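PDB 6KBH: cytochrome P450 monooxygenase, which probably works as a self-sufficient monooxygenase, relaying electrons from an FMN-binding domain through a 2Fe-2S cluster to a cysteine-ligated heme where oxygen is activated. Local coordinates for residues A[92-97]-A[334-339]; A[71-76]-A[352-357]; A[128-133]-A[389-394]; A[208-213]-A[428-433]. One frame throughout, in Å; residues are numbered along the deposited sequence.

Overall arrangement
All four contacts lie in the heme-containing P450 part of the chain. Interactions 1 and 2 share one mixed sheet, their centres about 13 Å apart; strands 332-336 and 352-355 are neighbours in it, and Leu353 packs against both Phe94 and Val336. Interaction 3, whose centre is also about 13 Å from that of interaction 1, meets it through Pro96 and His391, and both contacts grip heme propionates. Interaction 4 joins interaction 2 by packing of Leu73 CD1 on Thr431 CG2 at 3.6 Å, but stays about 9 Å from interaction 1 at the nearest atoms. Its Phe433 side chain comes within about 6 Å of the heme at the nearest atoms, while Cys393 in interaction 3 binds the iron.

Interaction 1. Residues A[92-97]-A[334-339]; sequences ELFSPS and RLVTAD. With HEM (protoporphyrin IX containing Fe), chain C.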
# COMPACT_ATOMS: atom_id res chain seq x y z
N GLU A 92 1.14 22.41 12.93
CA GLU A 92 1.13 23.77 13.46
C GLU A 92 2.18 23.97 14.54
O GLU A 92 2.71 25.07 14.68
CB GLU A 92 -0.26 24.12 14.02
CG GLU A 92 -0.73 23.24 15.17
CD GLU A 92 -2.08 23.66 15.72
OE1 GLU A 92 -2.67 24.63 15.20
OE2 GLU A 92 -2.56 23.02 16.69
N LEU A 93 2.49 22.92 15.29
CA LEU A 93 3.49 22.97 16.34
C LEU A 93 4.89 22.69 15.83
O LEU A 93 5.86 23.26 16.33
CB LEU A 93 3.14 21.97 17.45
CG LEU A 93 4.01 21.95 18.70
CD1 LEU A 93 4.06 23.32 19.33
CD2 LEU A 93 3.45 20.93 19.67
N PHE A 94 5.02 21.82 14.83
CA PHE A 94 6.31 21.43 14.27
C PHE A 94 6.31 21.79 12.78
O PHE A 94 5.75 21.07 11.96
CB PHE A 94 6.56 19.94 14.50
CG PHE A 94 6.38 19.52 15.93
CD1 PHE A 94 7.28 19.92 16.90
CD2 PHE A 94 5.31 18.72 16.30
CE1 PHE A 94 7.11 19.54 18.22
CE2 PHE A 94 5.14 18.33 17.62
CZ PHE A 94 6.04 18.74 18.58
N SER A 95 6.96 22.91 12.45
CA SER A 95 6.96 23.47 11.11
C SER A 95 8.03 22.81 10.24
O SER A 95 9.13 22.53 10.72
CB SER A 95 7.20 24.98 11.16
OG SER A 95 7.49 25.49 9.88
N PRO A 96 7.73 22.57 8.96
CA PRO A 96 8.76 22.05 8.05
C PRO A 96 9.65 23.15 7.48
O PRO A 96 10.31 22.94 6.46
CB PRO A 96 7.94 21.37 6.95
CG PRO A 96 6.68 22.17 6.90
CD PRO A 96 6.40 22.61 8.32
N SER A 97 9.64 24.32 8.12
CA SER A 97 10.47 25.44 7.68
C SER A 97 11.91 25.03 7.41
O SER A 97 12.53 25.49 6.45
CB SER A 97 10.44 26.56 8.72
OG SER A 97 9.12 27.04 8.94
N ARG A 334 12.02 19.00 11.82
CA ARG A 334 10.92 19.92 12.06
C ARG A 334 11.39 21.03 12.99
O ARG A 334 12.32 20.84 13.77
CB ARG A 334 9.70 19.20 12.67
CG ARG A 334 8.93 18.33 11.68
CD ARG A 334 8.18 19.19 10.67
NE ARG A 334 7.36 18.39 9.76
CZ ARG A 334 7.77 17.93 8.58
NH1 ARG A 334 9.00 18.19 8.16
NH2 ARG A 334 6.95 17.22 7.83
N LEU A 335 10.75 22.18 12.88
CA LEU A 335 11.08 23.36 13.68
C LEU A 335 9.95 23.59 14.68
O LEU A 335 8.81 23.86 14.29
CB LEU A 335 11.28 24.59 12.80
CG LEU A 335 11.43 25.94 13.48
CD1 LEU A 335 12.65 25.97 14.38
CD2 LEU A 335 11.50 27.06 12.45
N VAL A 336 10.28 23.48 15.98
CA VAL A 336 9.27 23.67 17.01
C VAL A 336 8.86 25.13 17.04
O VAL A 336 9.70 26.04 17.05
CB VAL A 336 9.81 23.21 18.38
CG1 VAL A 336 8.72 23.28 19.43
CG2 VAL A 336 10.37 21.80 18.28
N THR A 337 7.55 25.38 17.06
CA THR A 337 7.01 26.73 16.97
C THR A 337 6.54 27.29 18.30
O THR A 337 6.28 28.50 18.39
CB THR A 337 5.85 26.78 15.97
OG1 THR A 337 4.71 26.11 16.52
CG2 THR A 337 6.24 26.11 14.66
N ALA A 338 6.42 26.46 19.33
CA ALA A 338 5.99 26.93 20.64
C ALA A 338 6.53 25.98 21.70
O ALA A 338 6.85 24.82 21.42
CB ALA A 338 4.46 27.04 20.73
N ASP A 339 6.63 26.48 22.93
CA ASP A 339 7.11 25.66 24.04
C ASP A 339 6.20 24.45 24.22
O ASP A 339 4.99 24.60 24.46
CB ASP A 339 7.17 26.48 25.33
CG ASP A 339 8.30 27.49 25.32
OD1 ASP A 339 9.24 27.34 24.52
OD2 ASP A 339 8.24 28.45 26.13
CHA HEM C . 8.10 14.95 0.84
CHB HEM C . 10.67 10.66 1.48
CHC HEM C . 10.47 9.70 -3.72
CHD HEM C . 7.92 13.96 -4.31
C1A HEM C . 8.85 13.76 1.23
C2A HEM C . 9.09 13.71 2.68
C3A HEM C . 9.80 12.52 2.85
C4A HEM C . 9.93 11.96 1.49
CMA HEM C . 10.32 11.96 4.15
CAA HEM C . 8.67 14.68 3.74
CBA HEM C . 7.53 14.22 4.59
CGA HEM C . 6.87 15.18 5.52
O1A HEM C . 7.62 16.18 5.69
O2A HEM C . 5.75 14.73 5.87
C1B HEM C . 10.88 9.99 0.16
C2B HEM C . 11.61 8.66 -0.04
C3B HEM C . 11.54 8.36 -1.67
C4B HEM C . 10.79 9.54 -2.26
CMB HEM C . 12.25 7.82 1.01
CAB HEM C . 12.11 7.20 -2.42
CBB HEM C . 11.77 5.83 -1.95
C1C HEM C . 9.71 10.94 -4.06
C2C HEM C . 9.48 10.98 -5.48
C3C HEM C . 8.78 12.15 -5.67
C4C HEM C . 8.65 12.70 -4.33
CMC HEM C . 9.90 9.98 -6.51
CAC HEM C . 8.26 12.68 -6.98
CBC HEM C . 8.89 13.86 -7.62
C1D HEM C . 7.85 14.44 -2.92
C2D HEM C . 7.12 15.74 -2.80
C3D HEM C . 7.17 16.06 -1.18
C4D HEM C . 7.93 14.89 -0.62
CMD HEM C . 6.50 16.53 -3.90
CAD HEM C . 6.58 17.22 -0.48
CBD HEM C . 5.11 17.16 -0.24
CGD HEM C . 4.55 18.06 0.80
O1D HEM C . 5.50 18.44 1.53
O2D HEM C . 3.31 18.17 0.67
NA HEM C . 9.36 12.69 0.47
NB HEM C . 10.33 10.48 -1.15
NC HEM C . 9.21 11.99 -3.33
ND HEM C . 8.37 13.79 -1.63
FE HEM C . 9.50 12.18 -1.41
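Ser95 and Leu335 form the antiparallel hydrogen-bonded pair at the middle of this contact. Ser95 N donates to Leu335 O at 2.8 Å, and Leu335 N answers with a 2.7 Å bond to Ser95 O. Phe94 and Val336 make the adjoining non-hydrogen-bonded pair, and beyond them Thr337 N continues the pairing to Leu93 O (2.8 Å). The Thr337 hydroxyl reinforces this end, since OG1 lies close to the carbonyl oxygens of both Glu92 and Leu93.

The side chains sort by sheet face. Phe94 and Val336 run side by side on one face, where Val336 CG2 meets the ring edge at Phe94 CD1, 3.9 Å away, while Leu93 CG lies over a face of the same ring. Ser95 and Leu335 occupy the other face, with Ser97 CB against Leu335 CD2 at 3.9 Å. Arg334 carries the contact to the cofactor. Its chain, bent at chi2 (-70°), passes alongside Phe94 CB and then turns toward the heme. Pro96 CB sits over one face of the guanidinium, 3.6 Å from Arg334 NH1. In the guanidinium plane, Arg334 NH2 donates almost straight (172°) to the heme propionate oxygen O1A; the modelled length is very short and its exact value is doubtful. The neighbouring Ser95-Leu335 pairing, with the Arg334 backbone bonded to Leu353, probably helps to hold this heme-binding arginine in place.

Strand 94-95 is the edge of the mixed sheet. Strand 332-336 pairs on its other side with strand 352-355, while helix 81-89 covers Phe94 and Arg334 through Val87 and Phe88.

Interaction 2. Residues A[71-76]-A[352-357]; sequences PELGYW and KLLIVN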
# COMPACT_ATOMS: atom_id res chain seq x y z
N PRO A 71 24.63 17.56 21.75
CA PRO A 71 25.60 18.67 21.63
C PRO A 71 26.33 18.71 20.30
O PRO A 71 26.60 19.81 19.80
CB PRO A 71 26.55 18.42 22.81
CG PRO A 71 25.70 17.72 23.81
CD PRO A 71 24.81 16.82 23.01
N GLU A 72 26.67 17.56 19.71
CA GLU A 72 27.43 17.56 18.46
C GLU A 72 26.69 18.32 17.37
O GLU A 72 27.22 19.28 16.79
CB GLU A 72 27.72 16.12 18.02
CG GLU A 72 28.57 16.00 16.73
CD GLU A 72 29.97 16.61 16.85
OE1 GLU A 72 30.45 16.83 17.98
OE2 GLU A 72 30.59 16.86 15.80
N LEU A 73 25.47 17.91 17.07
CA LEU A 73 24.59 18.65 16.18
C LEU A 73 23.73 19.60 17.01
O LEU A 73 23.76 19.58 18.24
CB LEU A 73 23.77 17.67 15.35
CG LEU A 73 22.63 18.08 14.42
CD1 LEU A 73 22.84 17.49 13.05
CD2 LEU A 73 21.36 17.56 15.01
N GLY A 74 22.98 20.47 16.35
CA GLY A 74 22.25 21.46 17.12
C GLY A 74 20.82 21.11 17.50
O GLY A 74 20.11 22.00 17.98
N TYR A 75 20.38 19.87 17.33
CA TYR A 75 18.97 19.54 17.42
C TYR A 75 18.66 18.67 18.62
O TYR A 75 19.54 18.05 19.22
CB TYR A 75 18.47 18.81 16.17
CG TYR A 75 18.55 19.55 14.84
CD1 TYR A 75 19.33 20.69 14.68
CD2 TYR A 75 17.83 19.09 13.75
CE1 TYR A 75 19.39 21.35 13.47
CE2 TYR A 75 17.88 19.74 12.54
CZ TYR A 75 18.66 20.87 12.40
OH TYR A 75 18.70 21.51 11.19
N TRP A 76 17.37 18.61 18.94
CA TRP A 76 16.82 17.59 19.82
C TRP A 76 16.45 16.37 18.98
O TRP A 76 15.93 16.50 17.87
CB TRP A 76 15.58 18.14 20.54
CG TRP A 76 15.88 19.39 21.30
CD1 TRP A 76 16.13 20.63 20.78
CD2 TRP A 76 15.95 19.53 22.72
NE1 TRP A 76 16.36 21.53 21.79
CE2 TRP A 76 16.26 20.88 22.99
CE3 TRP A 76 15.80 18.64 23.79
CZ2 TRP A 76 16.41 21.36 24.29
CZ3 TRP A 76 15.95 19.12 25.08
CH2 TRP A 76 16.25 20.47 25.32
N LYS A 352 15.02 22.80 17.05
CA LYS A 352 15.00 22.06 15.80
C LYS A 352 14.99 20.57 16.12
O LYS A 352 15.78 20.11 16.95
CB LYS A 352 16.21 22.42 14.93
CG LYS A 352 16.27 23.89 14.53
CD LYS A 352 17.48 24.18 13.66
CE LYS A 352 17.55 25.65 13.27
NZ LYS A 352 18.72 25.93 12.39
N LEU A 353 14.09 19.83 15.47
CA LEU A 353 13.91 18.42 15.76
C LEU A 353 14.60 17.56 14.72
O LEU A 353 14.53 17.83 13.52
CB LEU A 353 12.42 18.07 15.82
CG LEU A 353 11.65 18.63 17.01
CD1 LEU A 353 10.26 18.00 17.12
CD2 LEU A 353 12.44 18.44 18.30
N LEU A 354 15.29 16.52 15.19
CA LEU A 354 15.77 15.44 14.33
C LEU A 354 14.93 14.21 14.67
O LEU A 354 15.18 13.53 15.67
CB LEU A 354 17.25 15.17 14.54
CG LEU A 354 17.81 14.21 13.49
CD1 LEU A 354 17.72 14.86 12.11
CD2 LEU A 354 19.23 13.80 13.80
N ILE A 355 13.94 13.93 13.83
CA ILE A 355 13.02 12.82 14.06
C ILE A 355 13.50 11.64 13.23
O ILE A 355 13.44 11.65 12.00
CB ILE A 355 11.57 13.23 13.75
CG1 ILE A 355 11.41 13.75 12.31
CG2 ILE A 355 11.13 14.33 14.71
CD1 ILE A 355 10.10 14.46 12.05
N VAL A 356 13.98 10.60 13.91
CA VAL A 356 14.74 9.53 13.25
C VAL A 356 13.72 8.52 12.73
O VAL A 356 13.28 7.61 13.44
CB VAL A 356 15.76 8.90 14.19
CG1 VAL A 356 16.63 7.90 13.44
CG2 VAL A 356 16.62 9.97 14.84
N ASN A 357 13.33 8.69 11.46
CA ASN A 357 12.46 7.74 10.80
C ASN A 357 13.03 6.33 10.87
O ASN A 357 12.29 5.35 11.05
CB ASN A 357 12.25 8.13 9.33
CG ASN A 357 11.86 9.58 9.16
OD1 ASN A 357 12.67 10.48 9.38
ND2 ASN A 357 10.63 9.82 8.72
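Tyr75 CG lies anti to the carbonyl carbon (chi1 -62°), and this turns the phenol ring across the side chain of Lys352. The lysine has the same kind of first torsion and, extended beyond CG, crosses the ring's face obliquely, with CB over the centre and CD near the rim. Lys352 CB stands 3.5 Å from the centroid of the Tyr75 ring and only 9° off its normal, which defines a CH-pi contact. Further out, Lys352 CD approaches the ring at Tyr75 CE1, 3.4 Å away. The two polar ends then part: Lys352 NZ forms a salt bridge with Glu101, and Tyr75 OH is hydrogen-bonded to Arg333.

Backbone bonds from Trp76 fix the register of this pair. Trp76 N donates to Lys352 O at 3.0 Å, and Trp76 O accepts from Leu354 N at 2.8 Å in a nearly straight bond (176°). One residue thus bonds to the two neighbours of Leu353, the pattern of a parallel bridge between Trp76 and Leu353. Their side chains share a face of the sheet, with Trp76 CB against Leu353 CD2 at 3.9 Å, while Lys352 O lies at the indole edge. Apolar contact continues beside the phenol, where Leu354 CB comes within 4.0 Å of Tyr75 CD2. Leu73 CD2 adds a looser touch to Leu354 CD2 at 4.5 Å.

This parallel pairing joins the loop after strand 67-69 to the five-stranded mixed sheet. Strand 76-78 runs parallel to strand 352-355, strand 332-336 flanks the latter on its other side, and Val87 of helix 81-89 packs on Leu353.

Interaction 3. Residues A[128-133]-A[389-394]; sequences EDEPAH and GSHQCM. With HEM (protoporphyrin IX containing Fe), chain C.
His133 and His391 stack face to face in the tightly packed part of this contact, with ring centroids 3.5 Å apart and planes inclined by 18°. CE1 of each imidazole lies over the centre of the other ring. Both rings turn an edge to the same heme propionate: His133 NE2 donates to heme O2D at 2.6 Å, nearly straight, and His391 ND1 to heme O1D at 2.9 Å in a more bent bond. The same N-H of His391 also faces Leu125 O, so its one proton is shared between two acceptors, consistent with that bend. The far edge of His133 is held as well, since its ND1 donates to Glu130 OE2 at 2.5 Å, with the acceptor only 3° out of the ring plane. This His-carboxylate bond probably makes the imidazole more basic and fixes its rotation. Ser390 O lies near the ring plane at His133 CE1, 3.2 Å away.

Residues 389-394 belong to the cysteine-ligand loop of P450s, here FGYGSHQCMG, which leads into helix 396-413. Cys393 SG binds the heme iron at 2.3 Å, while His133 stands at the start of helix 133-139, whose Arg137 also bonds to the heme.

The partly exposed flank is looser. Glu130 OE2 stays 4.4 Å from His391 NE2, and the other carboxylate oxygen, OE1, turns to Met134 N. Asp129 is directed away from residues 389-394, and its carboxylate bonds to Ser97.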
# COMPACT_ATOMS: atom_id res chain seq x y z
N GLU A 128 7.12 24.54 2.73
CA GLU A 128 6.03 25.50 2.85
C GLU A 128 5.26 25.27 4.13
O GLU A 128 4.80 24.16 4.41
CB GLU A 128 5.08 25.39 1.66
CG GLU A 128 5.74 25.56 0.34
CD GLU A 128 4.75 25.93 -0.72
OE1 GLU A 128 3.86 26.76 -0.44
OE2 GLU A 128 4.84 25.35 -1.82
N ASP A 129 5.08 26.34 4.89
CA ASP A 129 4.14 26.29 5.98
C ASP A 129 2.72 26.44 5.44
O ASP A 129 2.49 26.70 4.26
CB ASP A 129 4.43 27.38 7.00
CG ASP A 129 5.71 27.14 7.77
OD1 ASP A 129 6.53 26.32 7.30
OD2 ASP A 129 5.89 27.76 8.83
N GLU A 130 1.77 26.25 6.33
CA GLU A 130 0.41 26.64 6.06
C GLU A 130 0.27 28.15 6.24
O GLU A 130 1.07 28.77 6.95
CB GLU A 130 -0.54 25.87 6.98
CG GLU A 130 -0.43 24.36 6.84
CD GLU A 130 -0.69 23.89 5.42
OE1 GLU A 130 -1.50 24.53 4.71
OE2 GLU A 130 -0.08 22.88 5.00
N PRO A 131 -0.73 28.78 5.61
CA PRO A 131 -1.80 28.16 4.81
C PRO A 131 -1.47 27.96 3.33
O PRO A 131 -2.36 27.57 2.57
CB PRO A 131 -2.95 29.16 4.97
CG PRO A 131 -2.26 30.48 5.11
CD PRO A 131 -0.95 30.22 5.80
N ALA A 132 -0.23 28.22 2.92
CA ALA A 132 0.10 28.12 1.50
C ALA A 132 0.25 26.68 1.03
O ALA A 132 -0.01 26.38 -0.14
CB ALA A 132 1.38 28.90 1.20
N HIS A 133 0.66 25.77 1.92
CA HIS A 133 1.10 24.45 1.49
C HIS A 133 -0.06 23.58 1.02
O HIS A 133 0.01 22.96 -0.05
CB HIS A 133 1.86 23.76 2.62
CG HIS A 133 1.90 22.26 2.51
ND1 HIS A 133 1.15 21.44 3.32
CD2 HIS A 133 2.59 21.45 1.69
CE1 HIS A 133 1.38 20.18 3.00
NE2 HIS A 133 2.25 20.16 2.01
N GLY A 389 1.28 12.39 7.33
CA GLY A 389 0.40 13.53 7.51
C GLY A 389 0.43 14.55 6.39
O GLY A 389 0.50 14.19 5.21
N SER A 390 0.39 15.83 6.77
CA SER A 390 0.22 16.93 5.82
C SER A 390 1.18 16.85 4.64
O SER A 390 0.77 17.06 3.49
CB SER A 390 0.40 18.27 6.54
OG SER A 390 -0.51 18.40 7.62
N HIS A 391 2.45 16.56 4.89
CA HIS A 391 3.48 16.67 3.87
C HIS A 391 3.96 15.32 3.36
O HIS A 391 5.00 15.27 2.69
CB HIS A 391 4.68 17.46 4.41
CG HIS A 391 4.39 18.89 4.73
ND1 HIS A 391 4.69 19.92 3.87
CD2 HIS A 391 3.82 19.46 5.82
CE1 HIS A 391 4.32 21.07 4.41
NE2 HIS A 391 3.79 20.82 5.60
N GLN A 392 3.25 14.23 3.66
CA GLN A 392 3.69 12.90 3.25
C GLN A 392 4.04 12.89 1.77
O GLN A 392 3.34 13.47 0.94
CB GLN A 392 2.62 11.86 3.54
CG GLN A 392 3.15 10.43 3.51
CD GLN A 392 2.05 9.38 3.46
OE1 GLN A 392 0.99 9.61 2.89
NE2 GLN A 392 2.31 8.23 4.06
N CYS A 393 5.14 12.21 1.45
CA CYS A 393 5.71 12.15 0.11
C CYS A 393 4.64 11.92 -0.95
O CYS A 393 3.93 10.91 -0.92
CB CYS A 393 6.75 11.03 0.05
SG CYS A 393 7.60 10.86 -1.53
N MET A 394 4.52 12.87 -1.87
CA MET A 394 3.51 12.75 -2.92
C MET A 394 3.90 11.70 -3.95
O MET A 394 3.02 11.03 -4.50
CB MET A 394 3.28 14.11 -3.59
CG MET A 394 2.71 15.16 -2.65
SD MET A 394 2.76 16.84 -3.30
CE MET A 394 1.33 16.83 -4.40
CHA HEM C . 8.10 14.95 0.84
CHB HEM C . 10.67 10.66 1.48
CHC HEM C . 10.47 9.70 -3.72
CHD HEM C . 7.92 13.96 -4.31
C1A HEM C . 8.85 13.76 1.23
C2A HEM C . 9.09 13.71 2.68
C3A HEM C . 9.80 12.52 2.85
C4A HEM C . 9.93 11.96 1.49
CMA HEM C . 10.32 11.96 4.15
CAA HEM C . 8.67 14.68 3.74
CBA HEM C . 7.53 14.22 4.59
CGA HEM C . 6.87 15.18 5.52
O1A HEM C . 7.62 16.18 5.69
O2A HEM C . 5.75 14.73 5.87
C1B HEM C . 10.88 9.99 0.16
C2B HEM C . 11.61 8.66 -0.04
C3B HEM C . 11.54 8.36 -1.67
C4B HEM C . 10.79 9.54 -2.26
CMB HEM C . 12.25 7.82 1.01
CAB HEM C . 12.11 7.20 -2.42
CBB HEM C . 11.77 5.83 -1.95
C1C HEM C . 9.71 10.94 -4.06
C2C HEM C . 9.48 10.98 -5.48
C3C HEM C . 8.78 12.15 -5.67
C4C HEM C . 8.65 12.70 -4.33
CMC HEM C . 9.90 9.98 -6.51
CAC HEM C . 8.26 12.68 -6.98
CBC HEM C . 8.89 13.86 -7.62
C1D HEM C . 7.85 14.44 -2.92
C2D HEM C . 7.12 15.74 -2.80
C3D HEM C . 7.17 16.06 -1.18
C4D HEM C . 7.93 14.89 -0.62
CMD HEM C . 6.50 16.53 -3.90
CAD HEM C . 6.58 17.22 -0.48
CBD HEM C . 5.11 17.16 -0.24
CGD HEM C . 4.55 18.06 0.80
O1D HEM C . 5.50 18.44 1.53
O2D HEM C . 3.31 18.17 0.67
NA HEM C . 9.36 12.69 0.47
NB HEM C . 10.33 10.48 -1.15
NC HEM C . 9.21 11.99 -3.33
ND HEM C . 8.37 13.79 -1.63
FE HEM C . 9.50 12.18 -1.41

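Interaction 4. Residues A[208-213]-A[428-433]; sequences AHTVNT and LPNTSF
Leu428 meets Thr210 and Val211 at the solvent-exposed margin of this contact. Its CB packs on Val211 CG2 at 4.0 Å, and its CD1 branch reaches Thr210 OG1 at 3.5 Å, the leucine crossing both side chains at about a right angle. At Pro429 the backbone takes over, with the carbonyl oxygen of Pro429 lying beside Val211 CG2.

Asn430, the next residue, is buried and turns its amide toward the first turn of helix 210-214. Its ND2 lies 3.6 Å from Thr210 CB, a van der Waals approach. With CG placed between the backbone N and the carbonyl carbon (chi1 74°), the amide folds back over its own segment. There Asn430 OD1 accepts from Ser432 N at 2.7 Å, in the carbonyl plane, and from Phe433 N at 2.6 Å, tilted 19° from that plane. Asn430 ND2 in turn donates to Phe433 O at 2.9 Å. Three bonds therefore fix the amide that Thr210 packs against.

Thr431 and Ser432 carry the chain round the bend and face other parts of the fold: the Thr431 backbone bonds to that of Trp214, and Ser432 OG bonds to Ala331 O. Phe433 then returns to the helix, offering a ring edge to Thr210, whose CG2 stands 3.4 Å from Phe433 CD2. The ring also meets that of Trp214.

The bond from Ser432 N to Asn430 OD1 defines an Asx turn, and the one from Phe433 N an Asx motif. The Phe433 side chain comes near the heme, consistent with the C-terminal turn that borders the active site in P450s, here joined to a helix that precedes the long helix 219-242.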
# COMPACT_ATOMS: atom_id res chain seq x y z
N ALA A 208 24.40 15.06 -6.44
CA ALA A 208 24.08 14.68 -5.08
C ALA A 208 24.02 15.92 -4.18
O ALA A 208 24.86 16.82 -4.29
CB ALA A 208 25.11 13.69 -4.55
N HIS A 209 23.02 15.95 -3.30
CA HIS A 209 22.84 17.05 -2.36
C HIS A 209 22.98 16.63 -0.91
O HIS A 209 22.84 17.48 -0.02
CB HIS A 209 21.47 17.71 -2.56
CG HIS A 209 21.35 18.53 -3.81
ND1 HIS A 209 20.88 18.01 -4.99
CD2 HIS A 209 21.64 19.83 -4.05
CE1 HIS A 209 20.88 18.96 -5.91
NE2 HIS A 209 21.34 20.07 -5.36
N THR A 210 23.25 15.35 -0.63
CA THR A 210 23.16 14.85 0.74
C THR A 210 24.18 15.54 1.65
O THR A 210 23.83 16.03 2.72
CB THR A 210 23.35 13.34 0.76
OG1 THR A 210 24.69 13.02 0.35
CG2 THR A 210 22.38 12.67 -0.18
N VAL A 211 25.44 15.57 1.23
CA VAL A 211 26.46 16.17 2.09
C VAL A 211 26.31 17.69 2.14
O VAL A 211 26.57 18.31 3.18
CB VAL A 211 27.87 15.76 1.61
CG1 VAL A 211 28.93 16.50 2.38
CG2 VAL A 211 28.06 14.26 1.77
N ASN A 212 25.85 18.32 1.05
CA ASN A 212 25.78 19.77 1.02
C ASN A 212 24.54 20.30 1.73
O ASN A 212 24.56 21.43 2.22
CB ASN A 212 25.85 20.27 -0.43
CG ASN A 212 25.31 21.68 -0.58
OD1 ASN A 212 26.01 22.66 -0.31
ND2 ASN A 212 24.06 21.81 -1.05
N THR A 213 23.47 19.53 1.79
CA THR A 213 22.31 19.92 2.58
C THR A 213 22.33 19.35 4.00
O THR A 213 21.96 20.05 4.95
CB THR A 213 21.00 19.50 1.88
OG1 THR A 213 20.89 20.21 0.63
CG2 THR A 213 19.79 19.83 2.74
N LEU A 428 27.54 8.05 2.74
CA LEU A 428 28.00 9.43 2.89
C LEU A 428 27.60 9.99 4.24
O LEU A 428 26.45 9.83 4.66
CB LEU A 428 27.43 10.30 1.77
CG LEU A 428 28.04 10.10 0.39
CD1 LEU A 428 27.28 10.89 -0.65
CD2 LEU A 428 29.51 10.49 0.41
N PRO A 429 28.51 10.67 4.95
CA PRO A 429 28.18 11.22 6.27
C PRO A 429 27.20 12.38 6.20
O PRO A 429 27.54 13.47 5.73
CB PRO A 429 29.54 11.67 6.81
CG PRO A 429 30.34 11.97 5.59
CD PRO A 429 29.89 10.99 4.54
N ASN A 430 25.98 12.15 6.68
CA ASN A 430 24.93 13.17 6.70
C ASN A 430 23.86 12.71 7.67
O ASN A 430 23.86 11.57 8.14
CB ASN A 430 24.36 13.42 5.30
CG ASN A 430 23.46 12.30 4.81
OD1 ASN A 430 22.35 12.11 5.30
ND2 ASN A 430 23.95 11.54 3.83
N THR A 431 22.93 13.62 7.98
CA THR A 431 21.92 13.34 8.98
C THR A 431 20.73 12.56 8.44
O THR A 431 20.06 11.88 9.22
CB THR A 431 21.42 14.63 9.62
OG1 THR A 431 20.58 15.33 8.69
CG2 THR A 431 22.59 15.52 10.02
N SER A 432 20.44 12.65 7.14
CA SER A 432 19.11 12.26 6.69
C SER A 432 19.06 11.22 5.57
O SER A 432 18.14 10.39 5.55
CB SER A 432 18.35 13.51 6.25
OG SER A 432 18.16 14.38 7.36
N PHE A 433 20.01 11.23 4.65
CA PHE A 433 19.94 10.33 3.50
C PHE A 433 20.91 9.17 3.65
O PHE A 433 22.03 9.34 4.15
CB PHE A 433 20.21 11.09 2.19
CG PHE A 433 19.02 11.85 1.68
CD1 PHE A 433 17.87 11.94 2.44
CD2 PHE A 433 19.05 12.47 0.44
CE1 PHE A 433 16.77 12.64 1.98
CE2 PHE A 433 17.96 13.17 -0.03
CZ PHE A 433 16.82 13.26 0.74